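Local coordinates for purine catabolism protein pucG (Bacillus subtilis, PDB 3ISL) that catalyses the pyridoxal-phosphate-dependent transamination of glyoxylate by (S)-ureidoglycine, giving oxalurate and glycine in bacterial purine catabolism, at residues E118-V122 and F314-C319; E146-I152 and C319-V324; I348-S352 and I361-G365. One frame throughout, in Å; residues are numbered along the deposited sequence.

Contact 1 of 3, residues E118-V122 and F314-C319; sequences EWGTV and FGDDSC
F314 rests the far end of its ring on G120, the third residue of a type II beta turn from E118 to T121 in the loop between strand 111-116 and helix 125-135. A chi1 of 168°, which sets CG opposite the backbone N, swings the ring so that its far end meets the turn: CZ lies 3.6 Å from G120 CA and has the carbonyl oxygen of W119 at its edge, near the ring plane. Glycine is doubly required here, because a beta carbon on G120 would run into F314 CZ and would also be jammed against the W119 carbonyl. G315 follows, again at backbone angles where a beta carbon would be jammed against the preceding carbonyl, and its CA passes 3.9 Å from G120 O. That oxygen is the polar anchor of the contact. D316 N donates to G120 O at 3.0 Å in a fairly straight bond (158° at the hydrogen) in the carbonyl plane, and D316 CB leans on G120 O at 3.2 Å. The carboxylate turns back to its own loop: D316 OD1 accepts from S318 N at 3.1 Å through its anti lone pair, an Asx turn. The beta turn is closed by a backbone acceptor instead: E118 O receives both the N-H and OG1 of T121. R151 of strand 151-152 packs against F314 and V122, so both loops share a neighbour. The segment ends at C319, where the contact becomes apolar: V122 spreads its two methyls over the cysteine, with CG1 3.5 Å from C319 SG and CG2 4.0 Å from C319 CB.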
loop_
_atom_site.group_PDB
_atom_site.type_symbol
_atom_site.label_atom_id
_atom_site.label_comp_id
_atom_site.label_asym_id
_atom_site.label_seq_id
_atom_site.Cartn_x
_atom_site.Cartn_y
_atom_site.Cartn_z
ATOM N N GLU A 118 -26.319 -20.277 3.928
ATOM C CA GLU A 118 -25.429 -21.383 3.729
ATOM C C GLU A 118 -24.322 -21.109 2.709
ATOM O O GLU A 118 -24.589 -20.702 1.588
ATOM C CB GLU A 118 -26.198 -22.640 3.284
ATOM C CG GLU A 118 -25.654 -23.843 3.990
ATOM C CD GLU A 118 -25.881 -25.171 3.303
ATOM O OE1 GLU A 118 -26.138 -26.144 4.053
ATOM O OE2 GLU A 118 -25.759 -25.278 2.062
ATOM N N TRP A 119 -23.095 -21.452 3.091
ATOM C CA TRP A 119 -21.972 -21.322 2.193
ATOM C C TRP A 119 -22.192 -22.243 1.002
ATOM O O TRP A 119 -22.491 -23.432 1.172
ATOM C CB TRP A 119 -20.631 -21.557 2.890
ATOM C CG TRP A 119 -20.218 -20.434 3.768
ATOM C CD1 TRP A 119 -21.029 -19.511 4.360
ATOM C CD2 TRP A 119 -18.879 -20.109 4.166
ATOM N NE1 TRP A 119 -20.275 -18.635 5.116
ATOM C CE2 TRP A 119 -18.951 -18.960 4.985
ATOM C CE3 TRP A 119 -17.625 -20.663 3.889
ATOM C CZ2 TRP A 119 -17.821 -18.368 5.554
ATOM C CZ3 TRP A 119 -16.485 -20.053 4.437
ATOM C CH2 TRP A 119 -16.609 -18.924 5.270
ATOM N N GLY A 120 -22.117 -21.641 -0.187
ATOM C CA GLY A 120 -22.343 -22.330 -1.452
ATOM C C GLY A 120 -23.656 -21.901 -2.082
ATOM O O GLY A 120 -23.957 -22.286 -3.214
ATOM N N THR A 121 -24.459 -21.129 -1.347
ATOM C CA THR A 121 -25.698 -20.591 -1.898
ATOM C C THR A 121 -25.626 -19.051 -1.784
ATOM O O THR A 121 -24.604 -18.499 -1.266
ATOM C CB THR A 121 -26.980 -21.149 -1.159
ATOM O OG1 THR A 121 -27.148 -20.475 0.088
ATOM C CG2 THR A 121 -26.900 -22.690 -0.888
ATOM N N VAL A 122 -26.675 -18.366 -2.251
ATOM C CA VAL A 122 -26.807 -16.895 -2.098
ATOM C C VAL A 122 -28.225 -16.593 -1.544
ATOM O O VAL A 122 -29.068 -17.457 -1.557
ATOM C CB VAL A 122 -26.546 -16.083 -3.440
ATOM C CG1 VAL A 122 -25.136 -16.357 -4.042
ATOM C CG2 VAL A 122 -27.670 -16.313 -4.512
ATOM N N PHE A 314 -18.376 -28.114 -6.371
ATOM C CA PHE A 314 -19.143 -27.667 -5.221
ATOM C C PHE A 314 -20.081 -26.523 -5.600
ATOM O O PHE A 314 -19.749 -25.675 -6.469
ATOM C CB PHE A 314 -18.169 -27.165 -4.149
ATOM C CG PHE A 314 -18.813 -26.401 -3.004
ATOM C CD1 PHE A 314 -19.497 -27.074 -2.007
ATOM C CD2 PHE A 314 -18.694 -25.019 -2.922
ATOM C CE1 PHE A 314 -20.100 -26.367 -0.919
ATOM C CE2 PHE A 314 -19.262 -24.301 -1.844
ATOM C CZ PHE A 314 -19.964 -24.958 -0.853
ATOM N N GLY A 315 -21.249 -26.494 -4.947
ATOM C CA GLY A 315 -21.971 -25.232 -4.859
ATOM C C GLY A 315 -23.135 -25.096 -5.819
ATOM O O GLY A 315 -23.290 -25.925 -6.737
ATOM N N ASP A 316 -23.957 -24.060 -5.573
ATOM C CA ASP A 316 -25.195 -23.787 -6.318
ATOM C C ASP A 316 -24.787 -23.337 -7.720
ATOM O O ASP A 316 -24.209 -22.254 -7.883
ATOM C CB ASP A 316 -25.968 -22.657 -5.630
ATOM C CG ASP A 316 -27.428 -22.597 -6.017
ATOM O OD1 ASP A 316 -27.772 -22.524 -7.226
ATOM O OD2 ASP A 316 -28.254 -22.585 -5.077
ATOM N N ASP A 317 -25.114 -24.176 -8.713
ATOM C CA ASP A 317 -24.811 -23.898 -10.119
ATOM C C ASP A 317 -25.508 -22.616 -10.637
ATOM O O ASP A 317 -25.031 -21.999 -11.564
ATOM C CB ASP A 317 -25.089 -25.131 -11.027
ATOM C CG ASP A 317 -26.576 -25.529 -11.092
ATOM O OD1 ASP A 317 -27.507 -24.684 -10.943
ATOM O OD2 ASP A 317 -26.838 -26.742 -11.306
ATOM N N SER A 318 -26.586 -22.169 -10.023
ATOM C CA SER A 318 -27.267 -20.968 -10.552
ATOM C C SER A 318 -26.567 -19.654 -10.228
ATOM O O SER A 318 -26.759 -18.657 -10.910
ATOM C CB SER A 318 -28.733 -20.907 -10.115
ATOM O OG SER A 318 -28.819 -20.817 -8.708
ATOM N N CYS A 319 -25.729 -19.651 -9.219
ATOM C CA CYS A 319 -25.019 -18.441 -8.873
ATOM C C CYS A 319 -23.507 -18.742 -8.868
ATOM O O CYS A 319 -22.804 -18.300 -7.968
ATOM C CB CYS A 319 -25.497 -17.933 -7.492
ATOM S SG CYS A 319 -25.284 -19.212 -6.145
#

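Contact 2 of 3, residues E146-I152 and C319-V324; sequences ETSTGRI and CKMPVV. With PLP (pyridoxal-5'-phosphate), chain C.
G150 and M321 are tied by a short bond, M321 N to G150 O at 2.7 Å, and I152 N answers with one to C319 O at 3.1 Å; the two enclose a single bridge between R151 and K320. G150 O is gripped a second time by a water that donates to it at 2.8 Å and, at the same distance, to V324 O. K320 NZ also donates to V324 O, and to M321 O at 2.9 Å, while E299 supplies its salt-bridge partner and T325 a further hydroxyl. R151 bends at chi2 (-65°) and chi3 so that its chain runs beside C319 O, CD 3.3 Å from it, with the guanidinium edge at K320 CA. With an alanine in place of R151, a gap would probably be left beside C319 O and K320 CA. I152 CG2 packs on M321 CA at 3.7 Å. S148 OG comes to E146 OE1 from above the carboxylate plane; F97 N also donates to OE1, and G98 N to OE2. T147 OG1 shares a hydrogen bond of 3.2 Å with PLP O3, which puts T147, in the turn before strand 151-152, in the cofactor pocket of a class-V aminotransferase.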
loop_
_atom_site.group_PDB
_atom_site.type_symbol
_atom_site.label_atom_id
_atom_site.label_comp_id
_atom_site.label_asym_id
_atom_site.label_seq_id
_atom_site.Cartn_x
_atom_site.Cartn_y
_atom_site.Cartn_z
ATOM N N GLU A 146 -17.972 -13.904 -3.737
ATOM C CA GLU A 146 -17.173 -14.516 -2.622
ATOM C C GLU A 146 -16.324 -15.599 -3.202
ATOM O O GLU A 146 -16.890 -16.647 -3.623
ATOM C CB GLU A 146 -18.075 -15.295 -1.625
ATOM C CG GLU A 146 -18.728 -14.503 -0.545
ATOM C CD GLU A 146 -17.761 -14.059 0.521
ATOM O OE1 GLU A 146 -16.649 -14.607 0.609
ATOM O OE2 GLU A 146 -18.128 -13.179 1.307
ATOM N N THR A 147 -14.995 -15.410 -3.191
ATOM C CA THR A 147 -14.111 -16.390 -3.716
ATOM C C THR A 147 -14.051 -17.534 -2.760
ATOM O O THR A 147 -13.716 -18.634 -3.188
ATOM C CB THR A 147 -12.649 -15.887 -3.933
ATOM O OG1 THR A 147 -12.179 -15.297 -2.721
ATOM C CG2 THR A 147 -12.608 -14.853 -5.015
ATOM N N SER A 148 -14.346 -17.283 -1.483
ATOM C CA SER A 148 -14.284 -18.324 -0.470
ATOM C C SER A 148 -15.285 -19.438 -0.796
ATOM O O SER A 148 -15.060 -20.579 -0.498
ATOM C CB SER A 148 -14.559 -17.735 0.948
ATOM O OG SER A 148 -15.892 -17.185 1.023
ATOM N N THR A 149 -16.408 -19.084 -1.386
ATOM C CA THR A 149 -17.471 -20.055 -1.669
ATOM C C THR A 149 -17.700 -20.240 -3.179
ATOM O O THR A 149 -18.332 -21.172 -3.595
ATOM C CB THR A 149 -18.792 -19.725 -0.946
ATOM O OG1 THR A 149 -19.455 -18.604 -1.540
ATOM C CG2 THR A 149 -18.578 -19.492 0.601
ATOM N N GLY A 150 -17.126 -19.367 -3.986
ATOM C CA GLY A 150 -17.317 -19.386 -5.446
ATOM C C GLY A 150 -18.664 -18.885 -5.951
ATOM O O GLY A 150 -19.038 -19.198 -7.087
ATOM N N ARG A 151 -19.413 -18.143 -5.128
ATOM C CA ARG A 151 -20.742 -17.657 -5.528
ATOM C C ARG A 151 -20.658 -16.195 -5.826
ATOM O O ARG A 151 -19.886 -15.508 -5.213
ATOM C CB ARG A 151 -21.819 -17.894 -4.441
ATOM C CG ARG A 151 -22.009 -19.372 -4.089
ATOM C CD ARG A 151 -22.547 -20.167 -5.280
ATOM N NE ARG A 151 -21.592 -20.888 -6.112
ATOM C CZ ARG A 151 -20.730 -21.777 -5.651
ATOM N NH1 ARG A 151 -20.673 -21.922 -4.360
ATOM N NH2 ARG A 151 -19.921 -22.473 -6.428
ATOM N N ILE A 152 -21.384 -15.795 -6.864
ATOM C CA ILE A 152 -21.600 -14.419 -7.221
ATOM C C ILE A 152 -23.069 -14.097 -6.940
ATOM O O ILE A 152 -23.991 -14.907 -7.231
ATOM C CB ILE A 152 -21.125 -14.107 -8.687
ATOM C CG1 ILE A 152 -21.088 -12.601 -8.947
ATOM C CG2 ILE A 152 -21.872 -14.873 -9.723
ATOM C CD1 ILE A 152 -20.372 -12.214 -10.341
ATOM N N CYS A 319 -25.729 -19.651 -9.219
ATOM C CA CYS A 319 -25.019 -18.441 -8.873
ATOM C C CYS A 319 -23.507 -18.742 -8.868
ATOM O O CYS A 319 -22.804 -18.300 -7.968
ATOM C CB CYS A 319 -25.497 -17.933 -7.492
ATOM S SG CYS A 319 -25.284 -19.212 -6.145
ATOM N N LYS A 320 -22.995 -19.457 -9.872
ATOM C CA LYS A 320 -21.586 -19.791 -9.887
ATOM C C LYS A 320 -20.765 -18.554 -10.314
ATOM O O LYS A 320 -20.987 -18.000 -11.368
ATOM C CB LYS A 320 -21.236 -20.909 -10.844
ATOM C CG LYS A 320 -19.696 -21.241 -10.793
ATOM C CD LYS A 320 -19.282 -22.284 -11.904
ATOM C CE LYS A 320 -17.774 -22.474 -11.887
ATOM N NZ LYS A 320 -17.079 -21.228 -12.394
ATOM N N MET A 321 -19.808 -18.167 -9.500
ATOM C CA MET A 321 -18.876 -17.105 -9.911
ATOM C C MET A 321 -18.078 -17.555 -11.166
ATOM O O MET A 321 -17.438 -18.600 -11.146
ATOM C CB MET A 321 -17.916 -16.790 -8.755
ATOM C CG MET A 321 -17.193 -15.441 -8.897
ATOM S SD MET A 321 -16.221 -14.888 -7.435
ATOM C CE MET A 321 -16.150 -16.341 -6.535
ATOM N N PRO A 322 -18.057 -16.756 -12.236
ATOM C CA PRO A 322 -17.433 -17.293 -13.486
ATOM C C PRO A 322 -15.915 -17.521 -13.324
ATOM O O PRO A 322 -15.389 -18.532 -13.844
ATOM C CB PRO A 322 -17.707 -16.191 -14.561
ATOM C CG PRO A 322 -18.927 -15.421 -13.993
ATOM C CD PRO A 322 -18.623 -15.404 -12.450
ATOM N N VAL A 323 -15.288 -16.692 -12.495
ATOM C CA VAL A 323 -13.811 -16.689 -12.373
ATOM C C VAL A 323 -13.219 -17.590 -11.292
ATOM O O VAL A 323 -12.004 -17.592 -11.086
ATOM C CB VAL A 323 -13.199 -15.250 -12.390
ATOM C CG1 VAL A 323 -13.661 -14.500 -13.685
ATOM C CG2 VAL A 323 -13.616 -14.437 -11.136
ATOM N N VAL A 324 -14.045 -18.414 -10.648
ATOM C CA VAL A 324 -13.522 -19.354 -9.673
ATOM C C VAL A 324 -14.316 -20.596 -9.909
ATOM O O VAL A 324 -15.503 -20.521 -10.193
ATOM C CB VAL A 324 -13.746 -18.820 -8.212
ATOM C CG1 VAL A 324 -13.411 -19.856 -7.175
ATOM C CG2 VAL A 324 -12.868 -17.560 -7.960
HETATM N N1 PLP C . -12.520 -9.078 -0.715
HETATM C C2 PLP C . -12.756 -10.230 -1.602
HETATM C C2A PLP C . -14.009 -10.601 -2.128
HETATM C C3 PLP C . -11.717 -11.083 -1.994
HETATM O O3 PLP C . -11.935 -12.151 -2.827
HETATM C C4 PLP C . -10.413 -10.884 -1.598
HETATM C C4A PLP C . -9.287 -11.871 -2.096
HETATM C C5 PLP C . -10.141 -9.801 -0.771
HETATM C C6 PLP C . -11.154 -8.903 -0.306
HETATM C C5A PLP C . -8.725 -9.659 -0.321
HETATM O O4P PLP C . -8.259 -8.424 -0.607
HETATM P P PLP C . -6.735 -8.268 -0.218
HETATM O O1P PLP C . -6.096 -9.597 0.168
HETATM O O2P PLP C . -6.855 -7.106 0.965
HETATM O O3P PLP C . -5.928 -7.535 -1.496
HETATM O O HOH W 1 -17.294 -21.113 -8.158
#

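Contact 3 of 3, residues I348-S352 and I361-G365; sequences IEIAS and IWRIG
I350 reaches over one face of the W362 indole with its CD1, 4.0 Å from the centroid of the five-membered ring and 26° off the normal, a CH-pi contact; A351 O sits at the indole edge. The second flat group, the guanidinium of R363, has the methyl CB of A351 over one face, 4.0 Å from R363 NH2, and S352 O at its edge. That oxygen takes R363 NH2 at 3.0 Å, in the guanidinium plane and nearly along the C=O axis, and a weak bond from R363 NE. R363 NH1 turns to T147 O, and W362 NE1 to G335 O. Between the flat groups the backbones meet as an antiparallel hydrogen-bonded pair, R363 N to A351 O at 2.9 Å and A351 N to R363 O at 3.2 Å. Strand 361-365 thus has two neighbours in the small C-terminal part of this aminotransferase fold: this segment through R363, and strand 324-328 through W362 and I364. The hydroxyl of S352 is hydrogen-bonded to E336 of helix 335-346. The first torsion of I350 (chi1 70°) sets CG1 between backbone N and carbonyl carbon, and the extended end delivers CD1 to the indole; its other branch, CG2, touches I364 CG1 at 4.0 Å.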
loop_
_atom_site.group_PDB
_atom_site.type_symbol
_atom_site.label_atom_id
_atom_site.label_comp_id
_atom_site.label_asym_id
_atom_site.label_seq_id
_atom_site.Cartn_x
_atom_site.Cartn_y
_atom_site.Cartn_z
ATOM N N ILE A 348 2.607 -25.298 -10.527
ATOM C CA ILE A 348 1.201 -24.866 -10.685
ATOM C C ILE A 348 0.564 -24.542 -9.348
ATOM O O ILE A 348 0.661 -25.345 -8.420
ATOM C CB ILE A 348 0.354 -25.993 -11.327
ATOM C CG1 ILE A 348 0.783 -26.171 -12.795
ATOM C CG2 ILE A 348 -1.159 -25.691 -11.184
ATOM C CD1 ILE A 348 0.079 -27.462 -13.455
ATOM N N GLU A 349 -0.085 -23.383 -9.230
ATOM C CA GLU A 349 -0.676 -23.027 -7.926
ATOM C C GLU A 349 -2.181 -22.996 -8.000
ATOM O O GLU A 349 -2.719 -22.282 -8.820
ATOM C CB GLU A 349 -0.175 -21.647 -7.414
ATOM C CG GLU A 349 -0.317 -21.564 -5.885
ATOM C CD GLU A 349 -0.254 -20.106 -5.356
ATOM O OE1 GLU A 349 -0.064 -19.201 -6.172
ATOM O OE2 GLU A 349 -0.379 -19.881 -4.136
ATOM N N ILE A 350 -2.827 -23.804 -7.159
ATOM C CA ILE A 350 -4.280 -23.751 -6.886
ATOM C C ILE A 350 -4.487 -23.515 -5.391
ATOM O O ILE A 350 -3.580 -23.682 -4.594
ATOM C CB ILE A 350 -5.083 -25.027 -7.371
ATOM C CG1 ILE A 350 -4.740 -26.256 -6.504
ATOM C CG2 ILE A 350 -4.895 -25.200 -8.932
ATOM C CD1 ILE A 350 -5.482 -27.650 -6.963
ATOM N N ALA A 351 -5.693 -23.118 -5.029
ATOM C CA ALA A 351 -5.991 -22.727 -3.648
ATOM C C ALA A 351 -6.664 -23.858 -2.882
ATOM O O ALA A 351 -7.486 -24.582 -3.438
ATOM C CB ALA A 351 -6.847 -21.472 -3.669
ATOM N N SER A 352 -6.324 -24.009 -1.606
ATOM C CA SER A 352 -7.122 -24.842 -0.712
ATOM C C SER A 352 -8.197 -23.950 -0.105
ATOM O O SER A 352 -8.312 -22.778 -0.453
ATOM C CB SER A 352 -6.268 -25.443 0.415
ATOM O OG SER A 352 -5.689 -26.690 0.028
ATOM N N ILE A 361 -12.797 -28.681 -0.733
ATOM C CA ILE A 361 -12.696 -28.161 -2.092
ATOM C C ILE A 361 -11.330 -27.628 -2.402
ATOM O O ILE A 361 -10.631 -27.110 -1.521
ATOM C CB ILE A 361 -13.733 -26.996 -2.411
ATOM C CG1 ILE A 361 -13.739 -25.893 -1.338
ATOM C CG2 ILE A 361 -15.110 -27.530 -2.692
ATOM C CD1 ILE A 361 -14.383 -24.521 -1.819
ATOM N N TRP A 362 -10.947 -27.735 -3.663
ATOM C CA TRP A 362 -9.885 -26.832 -4.173
ATOM C C TRP A 362 -10.585 -25.751 -4.903
ATOM O O TRP A 362 -11.656 -25.995 -5.412
ATOM C CB TRP A 362 -8.936 -27.495 -5.158
ATOM C CG TRP A 362 -8.204 -28.697 -4.648
ATOM C CD1 TRP A 362 -7.100 -28.733 -3.793
ATOM C CD2 TRP A 362 -8.465 -30.058 -5.030
ATOM N NE1 TRP A 362 -6.684 -30.071 -3.619
ATOM C CE2 TRP A 362 -7.505 -30.890 -4.363
ATOM C CE3 TRP A 362 -9.435 -30.659 -5.851
ATOM C CZ2 TRP A 362 -7.504 -32.319 -4.496
ATOM C CZ3 TRP A 362 -9.436 -32.073 -5.993
ATOM C CH2 TRP A 362 -8.483 -32.887 -5.293
ATOM N N ARG A 363 -9.973 -24.562 -4.978
ATOM C CA ARG A 363 -10.532 -23.480 -5.768
ATOM C C ARG A 363 -9.581 -23.125 -6.905
ATOM O O ARG A 363 -8.438 -22.751 -6.682
ATOM C CB ARG A 363 -10.836 -22.253 -4.892
ATOM C CG ARG A 363 -11.834 -22.544 -3.796
ATOM C CD ARG A 363 -12.014 -21.349 -2.896
ATOM N NE ARG A 363 -10.872 -21.203 -2.025
ATOM C CZ ARG A 363 -10.326 -20.037 -1.700
ATOM N NH1 ARG A 363 -10.820 -18.898 -2.143
ATOM N NH2 ARG A 363 -9.286 -20.021 -0.896
ATOM N N ILE A 364 -10.061 -23.218 -8.142
ATOM C CA ILE A 364 -9.175 -22.924 -9.255
ATOM C C ILE A 364 -9.691 -21.583 -9.812
ATOM O O ILE A 364 -10.845 -21.508 -10.219
ATOM C CB ILE A 364 -9.174 -23.992 -10.305
ATOM C CG1 ILE A 364 -8.859 -25.374 -9.664
ATOM C CG2 ILE A 364 -8.231 -23.601 -11.532
ATOM C CD1 ILE A 364 -8.814 -26.567 -10.635
ATOM N N GLY A 365 -8.822 -20.561 -9.781
ATOM C CA GLY A 365 -9.116 -19.206 -10.291
ATOM C C GLY A 365 -8.802 -19.184 -11.778
ATOM O O GLY A 365 -7.864 -19.898 -12.228
#

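Contacts 1 and 2 interlock: along the chain their segments alternate, 118-122, 146-152, 314-319 and 319-324, and they share C319, with centres about 8 Å apart. Contact 3 comes later, local to residues 348-365, its centre about 13 Å from that of contact 2 and 18 Å from that of contact 1. The first two thus join loops around the seven-stranded mixed sheet to the stretch leading into strand 324-328, and contact 3 attaches a further segment to strand 361-365, the partner of that strand. F314 meets I361 between contacts 1 and 3, while V324 CG1 packs near R363 CB between contacts 2 and 3. Of the three, contact 2 reaches the cofactor pocket, through T147; contact 1 lies away from it.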